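Local coordinates for protein tryptophan synthase alpha chain (PDB 2EKC) that probably catalyses, as the alpha subunit of tryptophan synthase, the aldol cleavage of indoleglycerol phosphate to indole and glyceraldehyde 3-phosphate, at residues D46-F52 / I95-T101; S85-R89 / K121-G125. All coordinates share one frame; numbering follows the deposited sequence.

How the contacts relate
Contact 1 (46-52 with 95-101) lies in the buried barrel wall, where two neighbouring parallel strands are joined by backbone hydrogen bonds and apolar side chains. Contact 2 (85-89 with 121-125) lies farther out and is only partly buried: there a surrounding helix meets the loop leading into the next strand, and the chemistry turns to salt bridges and side-chain bonds to carbonyls. Helix 78-91 precedes strand 97-100 in the chain and packs on it, so the two contacts share a border. Across that border Arg89 NH1 bonds to Ile95 O, and Asp124 OD2 receives the N-H of Phe97, tying the polar outer contact to the start of the inner strand.

Contact 1 of 2, residues D46-F52 / I95-T101; sequences DILEIGF and IPFLLMT
Leu48 CD2 rests over one face of the Phe97 ring, 4.1 Å above its plane and offset toward the rim, where the second and third strands of a TIM barrel run side by side. Ile50 CD1 comes up to the same ring at an oblique angle, 4.0 Å from Phe97 CD2. Farther along, Leu99 has CG anti to its backbone N (chi1 178°), and the bend beyond brings CD1 back across to the neighbouring strand, 3.7 Å from Ile50 O. These four side chains form the outer face of the wall, packed partly against helix 78-91, from which Arg89 makes a cation-pi contact with the Phe97 ring. Swapping in an alanine at Phe97 would probably leave Leu48 CD2 and Ile50 CD1 with no ring to lean on and cost Arg89 its cation-pi partner.

Holding the two strands in step are five hydrogen bonds in parallel register, from Leu48 N to Pro96 O at one end to Phe52 N to Met100 O at the other. The shortest joins Leu98 N to Leu48 O at 2.7 Å, with an N-H...O angle of 164°. Leu98 O takes the N-H of Ile50 and, in addition, a CA-H...O contact from Glu49 CA at 3.2 Å. Glu49, predicted to be a catalytic proton acceptor, points to the barrel interior together with Leu98 and Met100, whose side chain lies near that of Asp60, the other predicted acceptor. Strand 18-24 flanks strand 47-51 on its other edge.

At the Phe52 end, a water donates to both Phe52 O and Met100 O, bridging the two carbonyls. Thr101 OG1 sits at the edge of the Phe52 ring, near its plane and 3.2 Å from Phe52 CD2.

Contact 2 of 2, residues S85-R89 / K121-G125; sequences SETLR and KGIDG
A polar contact of three side-chain grips fastens helix 78-91, on the outside of the barrel, to the loop between helix 111-120 and strand 125-127. Ser85 OG donates to Lys121 O at 2.7 Å, approaching from above the carbonyl plane rather than within it, while Ile123 CD1 packs 3.5 Å from the same OG. One residue along, the extended Glu86 carries its carboxylate out to Lys121, whose NZ reaches OE1 at 2.8 Å from above the carboxylate plane. This salt bridge lies on the more open side, and the lysine's charge may ease the closeness of Glu86 to Glu83.

Between these grips and the arginine, Gly122 closes helix 111-120 as the C-prime residue of a Schellman motif. At its positive phi of 95°, a CB would jam against the preceding carbonyl and crowd Arg89 CB.

Arg89 takes the inner end. Bends at chi2 (53°) and chi3 fold its chain back along the loop, and NH2 then donates to Gly122 O, 3.0 Å away at the guanidinium edge and in the carbonyl plane, and forms a salt bridge with Asp124 OD2 at 2.9 Å. In that pair the carboxylate and guanidinium planes are 54° apart. OD2 also takes the backbone N-H of Phe97, and OD1 pairs with Arg3.

Contact 1 of 2, residues D46-F52 / I95-T101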
ATOM      1  N   ASP A  46       5.546  -2.490   8.505  1.00 13.45           N
ATOM      2  CA  ASP A  46       4.496  -1.961   9.379  1.00 13.85           C
ATOM      3  C   ASP A  46       3.111  -2.000   8.752  1.00 14.30           C
ATOM      4  O   ASP A  46       2.110  -2.178   9.447  1.00 14.08           O
ATOM      5  CB  ASP A  46       4.832  -0.526   9.766  1.00 11.10           C
ATOM      6  CG  ASP A  46       6.140  -0.432  10.519  1.00 14.15           C
ATOM      7  OD1 ASP A  46       6.201  -0.980  11.638  1.00 13.47           O
ATOM      8  OD2 ASP A  46       7.103   0.171   9.990  1.00 13.33           O
ATOM      9  N   ILE A  47       3.061  -1.815   7.440  1.00 12.87           N
ATOM     10  CA  ILE A  47       1.801  -1.821   6.705  1.00 13.19           C
ATOM     11  C   ILE A  47       2.037  -2.592   5.419  1.00 13.21           C
ATOM     12  O   ILE A  47       3.008  -2.338   4.703  1.00 13.77           O
ATOM     13  CB  ILE A  47       1.347  -0.388   6.358  1.00 12.97           C
ATOM     14  CG1 ILE A  47       1.051   0.389   7.642  1.00 10.69           C
ATOM     15  CG2 ILE A  47       0.107  -0.433   5.454  1.00 14.91           C
ATOM     16  CD1 ILE A  47       0.764   1.861   7.410  1.00 14.76           C
ATOM     17  N   LEU A  48       1.146  -3.528   5.126  1.00 13.27           N
ATOM     18  CA  LEU A  48       1.289  -4.347   3.935  1.00 13.81           C
ATOM     19  C   LEU A  48       0.356  -3.942   2.805  1.00 13.53           C
ATOM     20  O   LEU A  48      -0.820  -3.667   3.035  1.00 15.49           O
ATOM     21  CB  LEU A  48       1.031  -5.813   4.299  1.00 14.91           C
ATOM     22  CG  LEU A  48       1.296  -6.861   3.222  1.00 17.53           C
ATOM     23  CD1 LEU A  48       2.793  -6.901   2.930  1.00 17.57           C
ATOM     24  CD2 LEU A  48       0.806  -8.224   3.690  1.00 15.20           C
ATOM     25  N   GLU A  49       0.889  -3.878   1.585  1.00 11.93           N
ATOM     26  CA  GLU A  49       0.066  -3.582   0.420  1.00 12.58           C
ATOM     27  C   GLU A  49       0.032  -4.900  -0.351  1.00 12.98           C
ATOM     28  O   GLU A  49       1.077  -5.411  -0.772  1.00 13.84           O
ATOM     29  CB  GLU A  49       0.671  -2.495  -0.469  1.00 14.26           C
ATOM     30  CG  GLU A  49       0.871  -1.149   0.191  1.00 19.20           C
ATOM     31  CD  GLU A  49       1.153  -0.057  -0.830  1.00 22.03           C
ATOM     32  OE1 GLU A  49       1.803  -0.358  -1.852  1.00 21.18           O
ATOM     33  OE2 GLU A  49       0.729   1.097  -0.608  1.00 22.66           O
ATOM     34  N   ILE A  50      -1.165  -5.443  -0.524  1.00 11.76           N
ATOM     35  CA  ILE A  50      -1.355  -6.715  -1.213  1.00 10.37           C
ATOM     36  C   ILE A  50      -1.799  -6.489  -2.652  1.00 11.56           C
ATOM     37  O   ILE A  50      -2.888  -5.968  -2.891  1.00 10.40           O
ATOM     38  CB  ILE A  50      -2.419  -7.562  -0.472  1.00 12.28           C
ATOM     39  CG1 ILE A  50      -2.006  -7.735   0.997  1.00 13.53           C
ATOM     40  CG2 ILE A  50      -2.585  -8.912  -1.156  1.00 12.08           C
ATOM     41  CD1 ILE A  50      -3.005  -8.541   1.857  1.00 12.88           C
ATOM     42  N   GLY A  51      -0.955  -6.882  -3.606  1.00 11.87           N
ATOM     43  CA  GLY A  51      -1.279  -6.689  -5.011  1.00 11.87           C
ATOM     44  C   GLY A  51      -2.262  -7.690  -5.600  1.00 12.01           C
ATOM     45  O   GLY A  51      -2.051  -8.896  -5.516  1.00 11.31           O
ATOM     46  N   PHE A  52      -3.331  -7.170  -6.200  1.00 11.12           N
ATOM     47  CA  PHE A  52      -4.394  -7.966  -6.831  1.00 11.48           C
ATOM     48  C   PHE A  52      -4.127  -7.893  -8.341  1.00 12.85           C
ATOM     49  O   PHE A  52      -4.395  -6.875  -8.974  1.00 12.28           O
ATOM     50  CB  PHE A  52      -5.752  -7.336  -6.455  1.00  9.80           C
ATOM     51  CG  PHE A  52      -6.955  -7.947  -7.142  1.00  9.75           C
ATOM     52  CD1 PHE A  52      -6.883  -9.178  -7.786  1.00 11.96           C
ATOM     53  CD2 PHE A  52      -8.185  -7.287  -7.100  1.00 13.93           C
ATOM     54  CE1 PHE A  52      -8.018  -9.747  -8.379  1.00 12.11           C
ATOM     55  CE2 PHE A  52      -9.327  -7.841  -7.688  1.00 13.02           C
ATOM     56  CZ  PHE A  52      -9.244  -9.075  -8.329  1.00 15.92           C
ATOM     57  N   ILE A  95      -0.994  -6.036  12.006  1.00 18.82           N
ATOM     58  CA  ILE A  95      -0.420  -5.335  10.858  1.00 16.18           C
ATOM     59  C   ILE A  95      -1.522  -4.934   9.873  1.00 15.68           C
ATOM     60  O   ILE A  95      -2.263  -5.783   9.376  1.00 17.64           O
ATOM     61  CB  ILE A  95       0.606  -6.217  10.095  1.00 15.80           C
ATOM     62  CG1 ILE A  95       1.759  -6.619  11.022  1.00 14.75           C
ATOM     63  CG2 ILE A  95       1.121  -5.467   8.859  1.00 13.55           C
ATOM     64  CD1 ILE A  95       2.551  -5.455  11.582  1.00 15.57           C
ATOM     65  N   PRO A  96      -1.652  -3.632   9.586  1.00 15.88           N
ATOM     66  CA  PRO A  96      -2.683  -3.178   8.645  1.00 16.03           C
ATOM     67  C   PRO A  96      -2.451  -3.770   7.251  1.00 15.36           C
ATOM     68  O   PRO A  96      -1.320  -3.767   6.756  1.00 16.25           O
ATOM     69  CB  PRO A  96      -2.499  -1.660   8.640  1.00 15.50           C
ATOM     70  CG  PRO A  96      -1.941  -1.376   9.982  1.00 17.83           C
ATOM     71  CD  PRO A  96      -0.945  -2.483  10.177  1.00 15.47           C
ATOM     72  N   PHE A  97      -3.516  -4.273   6.629  1.00 14.99           N
ATOM     73  CA  PHE A  97      -3.448  -4.840   5.284  1.00 13.65           C
ATOM     74  C   PHE A  97      -4.210  -3.927   4.324  1.00 14.17           C
ATOM     75  O   PHE A  97      -5.397  -3.659   4.526  1.00 12.74           O
ATOM     76  CB  PHE A  97      -4.103  -6.230   5.223  1.00 13.75           C
ATOM     77  CG  PHE A  97      -3.299  -7.336   5.866  1.00 12.31           C
ATOM     78  CD1 PHE A  97      -2.133  -7.070   6.572  1.00 12.06           C
ATOM     79  CD2 PHE A  97      -3.740  -8.656   5.773  1.00 13.09           C
ATOM     80  CE1 PHE A  97      -1.417  -8.097   7.181  1.00 12.73           C
ATOM     81  CE2 PHE A  97      -3.034  -9.693   6.379  1.00 13.44           C
ATOM     82  CZ  PHE A  97      -1.868  -9.412   7.086  1.00 12.80           C
ATOM     83  N   LEU A  98      -3.534  -3.465   3.279  1.00 12.73           N
ATOM     84  CA  LEU A  98      -4.162  -2.603   2.279  1.00 13.11           C
ATOM     85  C   LEU A  98      -4.213  -3.351   0.959  1.00 12.43           C
ATOM     86  O   LEU A  98      -3.174  -3.756   0.426  1.00 15.02           O
ATOM     87  CB  LEU A  98      -3.362  -1.315   2.083  1.00 13.06           C
ATOM     88  CG  LEU A  98      -3.303  -0.298   3.215  1.00 14.04           C
ATOM     89  CD1 LEU A  98      -2.447   0.875   2.771  1.00 14.67           C
ATOM     90  CD2 LEU A  98      -4.705   0.163   3.578  1.00 13.32           C
ATOM     91  N   LEU A  99      -5.417  -3.553   0.437  1.00 11.41           N
ATOM     92  CA  LEU A  99      -5.569  -4.250  -0.829  1.00 10.69           C
ATOM     93  C   LEU A  99      -5.355  -3.267  -1.968  1.00 11.52           C
ATOM     94  O   LEU A  99      -6.019  -2.226  -2.032  1.00 10.27           O
ATOM     95  CB  LEU A  99      -6.967  -4.866  -0.951  1.00 10.75           C
ATOM     96  CG  LEU A  99      -7.234  -5.574  -2.286  1.00 14.30           C
ATOM     97  CD1 LEU A  99      -6.413  -6.859  -2.360  1.00 11.46           C
ATOM     98  CD2 LEU A  99      -8.718  -5.879  -2.434  1.00 11.96           C
ATOM     99  N   MET A 100      -4.417  -3.593  -2.855  1.00 11.70           N
ATOM    100  CA  MET A 100      -4.133  -2.753  -4.009  1.00 14.92           C
ATOM    101  C   MET A 100      -4.926  -3.331  -5.171  1.00 14.80           C
ATOM    102  O   MET A 100      -4.580  -4.387  -5.705  1.00 13.79           O
ATOM    103  CB  MET A 100      -2.634  -2.765  -4.338  1.00 19.01           C
ATOM    104  CG  MET A 100      -2.216  -1.743  -5.400  1.00 26.89           C
ATOM    105  SD  MET A 100      -2.679  -2.167  -7.108  1.00 36.43           S
ATOM    106  CE  MET A 100      -4.131  -1.331  -7.299  1.00 33.11           C
ATOM    107  N   THR A 101      -5.991  -2.637  -5.557  1.00 11.46           N
ATOM    108  CA  THR A 101      -6.839  -3.102  -6.641  1.00 11.83           C
ATOM    109  C   THR A 101      -7.243  -1.978  -7.586  1.00 12.73           C
ATOM    110  O   THR A 101      -7.462  -0.834  -7.167  1.00 13.54           O
ATOM    111  CB  THR A 101      -8.133  -3.767  -6.091  1.00 12.76           C
ATOM    112  OG1 THR A 101      -8.979  -4.157  -7.181  1.00 16.31           O
ATOM    113  CG2 THR A 101      -8.902  -2.798  -5.204  1.00 12.67           C
TER
HETATM  114  O   HOH W   1      -6.510  -5.056  -9.315  1.00 10.87           O
HETATM  115  O   HOH W   2      -3.487  -4.515  -8.403  1.00 30.95           O

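Contact 2 of 2, residues S85-R89 / K121-G125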
ATOM      1  N   SER A  85      -4.527 -13.155   2.204  1.00 14.26           N
ATOM      2  CA  SER A  85      -4.752 -12.150   3.245  1.00 14.92           C
ATOM      3  C   SER A  85      -5.192 -12.857   4.530  1.00 15.17           C
ATOM      4  O   SER A  85      -4.660 -12.596   5.610  1.00 14.25           O
ATOM      5  CB  SER A  85      -5.839 -11.157   2.812  1.00 16.15           C
ATOM      6  OG  SER A  85      -6.234 -10.319   3.895  1.00 15.08           O
ATOM      7  N   GLU A  86      -6.164 -13.752   4.411  1.00 16.73           N
ATOM      8  CA  GLU A  86      -6.657 -14.477   5.578  1.00 18.89           C
ATOM      9  C   GLU A  86      -5.527 -15.275   6.238  1.00 18.65           C
ATOM     10  O   GLU A  86      -5.400 -15.296   7.462  1.00 18.42           O
ATOM     11  CB  GLU A  86      -7.800 -15.413   5.174  1.00 22.53           C
ATOM     12  CG  GLU A  86      -8.337 -16.263   6.321  1.00 28.88           C
ATOM     13  CD  GLU A  86      -9.444 -17.206   5.885  1.00 33.15           C
ATOM     14  OE1 GLU A  86     -10.567 -16.728   5.614  1.00 37.19           O
ATOM     15  OE2 GLU A  86      -9.186 -18.428   5.804  1.00 37.46           O
ATOM     16  N   THR A  87      -4.704 -15.924   5.423  1.00 17.78           N
ATOM     17  CA  THR A  87      -3.592 -16.708   5.941  1.00 18.43           C
ATOM     18  C   THR A  87      -2.602 -15.847   6.726  1.00 18.64           C
ATOM     19  O   THR A  87      -2.169 -16.222   7.817  1.00 19.21           O
ATOM     20  CB  THR A  87      -2.851 -17.424   4.799  1.00 19.06           C
ATOM     21  OG1 THR A  87      -3.735 -18.372   4.186  1.00 19.42           O
ATOM     22  CG2 THR A  87      -1.628 -18.157   5.329  1.00 20.00           C
ATOM     23  N   LEU A  88      -2.253 -14.689   6.177  1.00 16.77           N
ATOM     24  CA  LEU A  88      -1.306 -13.791   6.835  1.00 16.50           C
ATOM     25  C   LEU A  88      -1.917 -13.127   8.068  1.00 17.02           C
ATOM     26  O   LEU A  88      -1.229 -12.888   9.059  1.00 15.85           O
ATOM     27  CB  LEU A  88      -0.827 -12.714   5.855  1.00 14.92           C
ATOM     28  CG  LEU A  88       0.010 -13.181   4.658  1.00 11.17           C
ATOM     29  CD1 LEU A  88       0.356 -11.994   3.799  1.00 13.88           C
ATOM     30  CD2 LEU A  88       1.284 -13.874   5.150  1.00 14.66           C
ATOM     31  N   ARG A  89      -3.209 -12.826   7.996  1.00 17.09           N
ATOM     32  CA  ARG A  89      -3.908 -12.189   9.099  1.00 19.15           C
ATOM     33  C   ARG A  89      -3.811 -13.010  10.384  1.00 21.03           C
ATOM     34  O   ARG A  89      -3.706 -12.454  11.477  1.00 20.53           O
ATOM     35  CB  ARG A  89      -5.380 -11.967   8.736  1.00 17.41           C
ATOM     36  CG  ARG A  89      -6.226 -11.416   9.883  1.00 18.93           C
ATOM     37  CD  ARG A  89      -5.592 -10.164  10.468  1.00 19.82           C
ATOM     38  NE  ARG A  89      -5.670  -9.025   9.557  1.00 17.88           N
ATOM     39  CZ  ARG A  89      -4.733  -8.090   9.452  1.00 17.87           C
ATOM     40  NH1 ARG A  89      -3.634  -8.156  10.196  1.00 15.45           N
ATOM     41  NH2 ARG A  89      -4.901  -7.076   8.612  1.00 17.42           N
ATOM     42  N   LYS A 121     -11.998 -11.286   5.062  1.00 19.67           N
ATOM     43  CA  LYS A 121     -10.692 -11.933   4.959  1.00 19.86           C
ATOM     44  C   LYS A 121      -9.499 -11.147   5.507  1.00 19.08           C
ATOM     45  O   LYS A 121      -8.356 -11.452   5.173  1.00 18.96           O
ATOM     46  CB  LYS A 121     -10.412 -12.314   3.504  1.00 22.57           C
ATOM     47  CG  LYS A 121     -11.431 -13.263   2.896  1.00 26.41           C
ATOM     48  CD  LYS A 121     -11.348 -14.645   3.504  1.00 26.96           C
ATOM     49  CE  LYS A 121     -12.333 -15.592   2.833  1.00 30.32           C
ATOM     50  NZ  LYS A 121     -12.247 -16.971   3.385  1.00 31.37           N
ATOM     51  N   GLY A 122      -9.754 -10.140   6.335  1.00 17.57           N
ATOM     52  CA  GLY A 122      -8.657  -9.392   6.926  1.00 16.26           C
ATOM     53  C   GLY A 122      -8.176  -8.102   6.286  1.00 15.56           C
ATOM     54  O   GLY A 122      -7.212  -7.509   6.772  1.00 16.48           O
ATOM     55  N   ILE A 123      -8.816  -7.648   5.215  1.00 13.01           N
ATOM     56  CA  ILE A 123      -8.379  -6.406   4.574  1.00 12.89           C
ATOM     57  C   ILE A 123      -8.823  -5.210   5.412  1.00 13.54           C
ATOM     58  O   ILE A 123      -9.958  -5.160   5.886  1.00 14.60           O
ATOM     59  CB  ILE A 123      -8.952  -6.268   3.139  1.00 12.48           C
ATOM     60  CG1 ILE A 123      -8.412  -7.390   2.242  1.00 13.26           C
ATOM     61  CG2 ILE A 123      -8.586  -4.906   2.559  1.00 11.99           C
ATOM     62  CD1 ILE A 123      -6.893  -7.361   2.051  1.00 11.78           C
ATOM     63  N   ASP A 124      -7.923  -4.249   5.600  1.00 11.54           N
ATOM     64  CA  ASP A 124      -8.233  -3.066   6.392  1.00 12.92           C
ATOM     65  C   ASP A 124      -8.676  -1.874   5.558  1.00 13.86           C
ATOM     66  O   ASP A 124      -9.480  -1.065   6.017  1.00 13.90           O
ATOM     67  CB  ASP A 124      -7.023  -2.672   7.235  1.00 14.99           C
ATOM     68  CG  ASP A 124      -6.739  -3.671   8.326  1.00 16.32           C
ATOM     69  OD1 ASP A 124      -7.612  -3.842   9.201  1.00 16.94           O
ATOM     70  OD2 ASP A 124      -5.657  -4.289   8.302  1.00 16.06           O
ATOM     71  N   GLY A 125      -8.146  -1.765   4.342  1.00 12.24           N
ATOM     72  CA  GLY A 125      -8.514  -0.660   3.469  1.00 12.82           C
ATOM     73  C   GLY A 125      -8.056  -0.903   2.043  1.00 13.41           C
ATOM     74  O   GLY A 125      -7.444  -1.933   1.760  1.00 13.23           O
TER